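Local coordinates for pullulanase C protein (Klebsiella pneumoniae subsp. pneumoniae NTUH-K2044, PDB 5HJ1) that is a GspC-type component of the type II secretion system, whose PDZ domain holds a fatty acid in the crystal and probably takes part in protein export across the outer membrane, at residues S23-G28 against G33-P38. Numbering follows the deposited sequence. Where two conformers were deposited one is given.
Sequences SPVLSG and GYRLNP
The carbonyl oxygen of Ser23 accepts a hydrogen bond from the backbone N-H of Arg35, with Ser23 O and Arg35 N 2.8 Å apart. Tyr34 CA lies 3.6 Å from the same Ser23 O and adds a CA-H...O contact. The return bond, Ser23 N to Arg35 O, is 3.1 Å long. Val25 N gives a further bond to Gly33 O at 2.9 Å. These bonds join two antiparallel strands of the PDZ domain, 20-27 and 30-38, which form a beta hairpin. Strand 54-59 continues the sheet beyond 30-38.

Pro24 and Tyr34 form a non-hydrogen-bonded pair on one face. CD2 and CE2 of Tyr34 meet Pro24 obliquely, with Pro24 CB 3.8 Å from Tyr34 CE2. The Tyr34 side chain also touches the bound vaccenic acid. On the opposite face Val25 CG2 packs 3.7 Å from Arg35 CB. With CG2 anti to the carbonyl carbon and beside the backbone N, that methyl is the one that meets Arg35. The arginine chain bends at chi2 (66°) and chi3 (62°), which brings NE within 4.0 Å of Val25 CG2. Its NH1 is hydrogen-bonded to the backbone oxygen of Asn53, and Leu55 packs against both Val25 and Arg35.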
loop_
_atom_site.group_PDB
_atom_site.type_symbol
_atom_site.label_atom_id
_atom_site.label_comp_id
_atom_site.label_asym_id
_atom_site.label_seq_id
_atom_site.Cartn_x
_atom_site.Cartn_y
_atom_site.Cartn_z
ATOM N N SER A 23 -2.206 -1.518 -8.347
ATOM C CA SER A 23 -1.869 -0.763 -9.587
ATOM C C SER A 23 -1.635 0.723 -9.292
ATOM O O SER A 23 -2.547 1.391 -8.710
ATOM C CB SER A 23 -3.008 -0.763 -10.560
ATOM O OG SER A 23 -3.267 -2.093 -10.920
ATOM N N PRO A 24 -0.487 1.324 -9.749
ATOM C CA PRO A 24 -0.339 2.756 -9.622
ATOM C C PRO A 24 -1.483 3.425 -10.373
ATOM O O PRO A 24 -1.907 2.911 -11.406
ATOM C CB PRO A 24 1.005 3.030 -10.267
ATOM C CG PRO A 24 1.236 1.920 -11.136
ATOM C CD PRO A 24 0.596 0.723 -10.499
ATOM N N VAL A 25 -1.898 4.577 -9.865
ATOM C CA VAL A 25 -2.968 5.368 -10.544
ATOM C C VAL A 25 -2.396 6.704 -10.984
ATOM O O VAL A 25 -1.946 7.484 -10.182
ATOM C CB VAL A 25 -4.146 5.608 -9.587
ATOM C CG1 VAL A 25 -5.231 6.422 -10.305
ATOM C CG2 VAL A 25 -4.691 4.311 -9.036
ATOM N N LEU A 26 -2.335 6.874 -12.287
ATOM C CA LEU A 26 -1.841 8.109 -12.875
ATOM C C LEU A 26 -2.944 9.044 -13.286
ATOM O O LEU A 26 -3.923 8.627 -13.837
ATOM C CB LEU A 26 -1.026 7.837 -14.161
ATOM C CG LEU A 26 0.111 6.868 -13.990
ATOM C CD1 LEU A 26 0.872 6.798 -15.287
ATOM C CD2 LEU A 26 1.019 7.274 -12.878
ATOM N N SER A 27 -2.634 10.302 -13.073
ATOM C CA SER A 27 -3.433 11.439 -13.572
ATOM C C SER A 27 -2.472 12.518 -14.108
ATOM O O SER A 27 -1.681 13.114 -13.339
ATOM C CB SER A 27 -4.241 12.002 -12.431
ATOM O OG SER A 27 -4.969 13.114 -12.902
ATOM N N GLY A 28 -2.382 12.660 -15.432
ATOM C CA GLY A 28 -1.438 13.657 -15.959
ATOM C C GLY A 28 -0.040 13.223 -15.615
ATOM O O GLY A 28 0.220 12.007 -15.684
ATOM N N GLY A 33 -1.628 7.657 -6.256
ATOM C CA GLY A 33 -1.471 6.626 -5.203
ATOM C C GLY A 33 -1.545 5.305 -5.882
ATOM O O GLY A 33 -1.369 5.148 -7.078
ATOM N N TYR A 34 -1.767 4.272 -5.064
ATOM C CA TYR A 34 -1.803 2.886 -5.536
ATOM C C TYR A 34 -3.132 2.297 -5.232
ATOM O O TYR A 34 -3.556 2.242 -4.038
ATOM C CB TYR A 34 -0.698 2.027 -4.878
ATOM C CG TYR A 34 0.660 2.449 -5.337
ATOM C CD1 TYR A 34 1.328 3.535 -4.741
ATOM C CD2 TYR A 34 1.277 1.842 -6.419
ATOM C CE1 TYR A 34 2.545 3.969 -5.262
ATOM C CE2 TYR A 34 2.519 2.262 -6.895
ATOM C CZ TYR A 34 3.148 3.340 -6.283
ATOM O OH TYR A 34 4.400 3.791 -6.772
ATOM N N ARG A 35 -3.825 1.821 -6.243
ATOM C CA ARG A 35 -5.184 1.252 -6.070
ATOM C C ARG A 35 -5.008 -0.175 -5.565
ATOM O O ARG A 35 -4.293 -0.993 -6.134
ATOM C CB ARG A 35 -5.876 1.211 -7.431
ATOM C CG ARG A 35 -7.394 0.831 -7.428
ATOM C CD ARG A 35 -8.257 1.825 -6.771
ATOM N NE ARG A 35 -8.206 3.122 -7.462
ATOM C CZ ARG A 35 -8.606 4.250 -6.960
ATOM N NH1 ARG A 35 -9.081 4.288 -5.737
ATOM N NH2 ARG A 35 -8.507 5.397 -7.656
ATOM N N LEU A 36 -5.716 -0.523 -4.486
ATOM C CA LEU A 36 -5.622 -1.799 -3.836
ATOM C C LEU A 36 -6.895 -2.607 -4.001
ATOM O O LEU A 36 -7.999 -2.093 -3.865
ATOM C CB LEU A 36 -5.410 -1.663 -2.312
ATOM C CG LEU A 36 -4.269 -0.745 -1.919
ATOM C CD1 LEU A 36 -4.235 -0.666 -0.386
ATOM C CD2 LEU A 36 -2.962 -1.208 -2.470
ATOM N N ASN A 37 -6.710 -3.907 -4.275
ATOM C CA ASN A 37 -7.809 -4.876 -4.347
ATOM C C ASN A 37 -7.273 -6.167 -3.780
ATOM O O ASN A 37 -6.065 -6.381 -3.605
ATOM C CB ASN A 37 -8.345 -4.984 -5.768
ATOM C CG ASN A 37 -9.372 -3.946 -6.047
ATOM O OD1 ASN A 37 -10.382 -3.862 -5.355
ATOM N ND2 ASN A 37 -9.077 -3.049 -6.988
ATOM N N PRO A 38 -8.172 -7.128 -3.500
ATOM C CA PRO A 38 -7.674 -8.363 -2.930
ATOM C C PRO A 38 -6.790 -9.120 -3.872
ATOM O O PRO A 38 -7.042 -9.194 -5.082
ATOM C CB PRO A 38 -8.987 -9.118 -2.632
ATOM C CG PRO A 38 -10.055 -8.119 -2.504
ATOM C CD PRO A 38 -9.642 -7.019 -3.445
#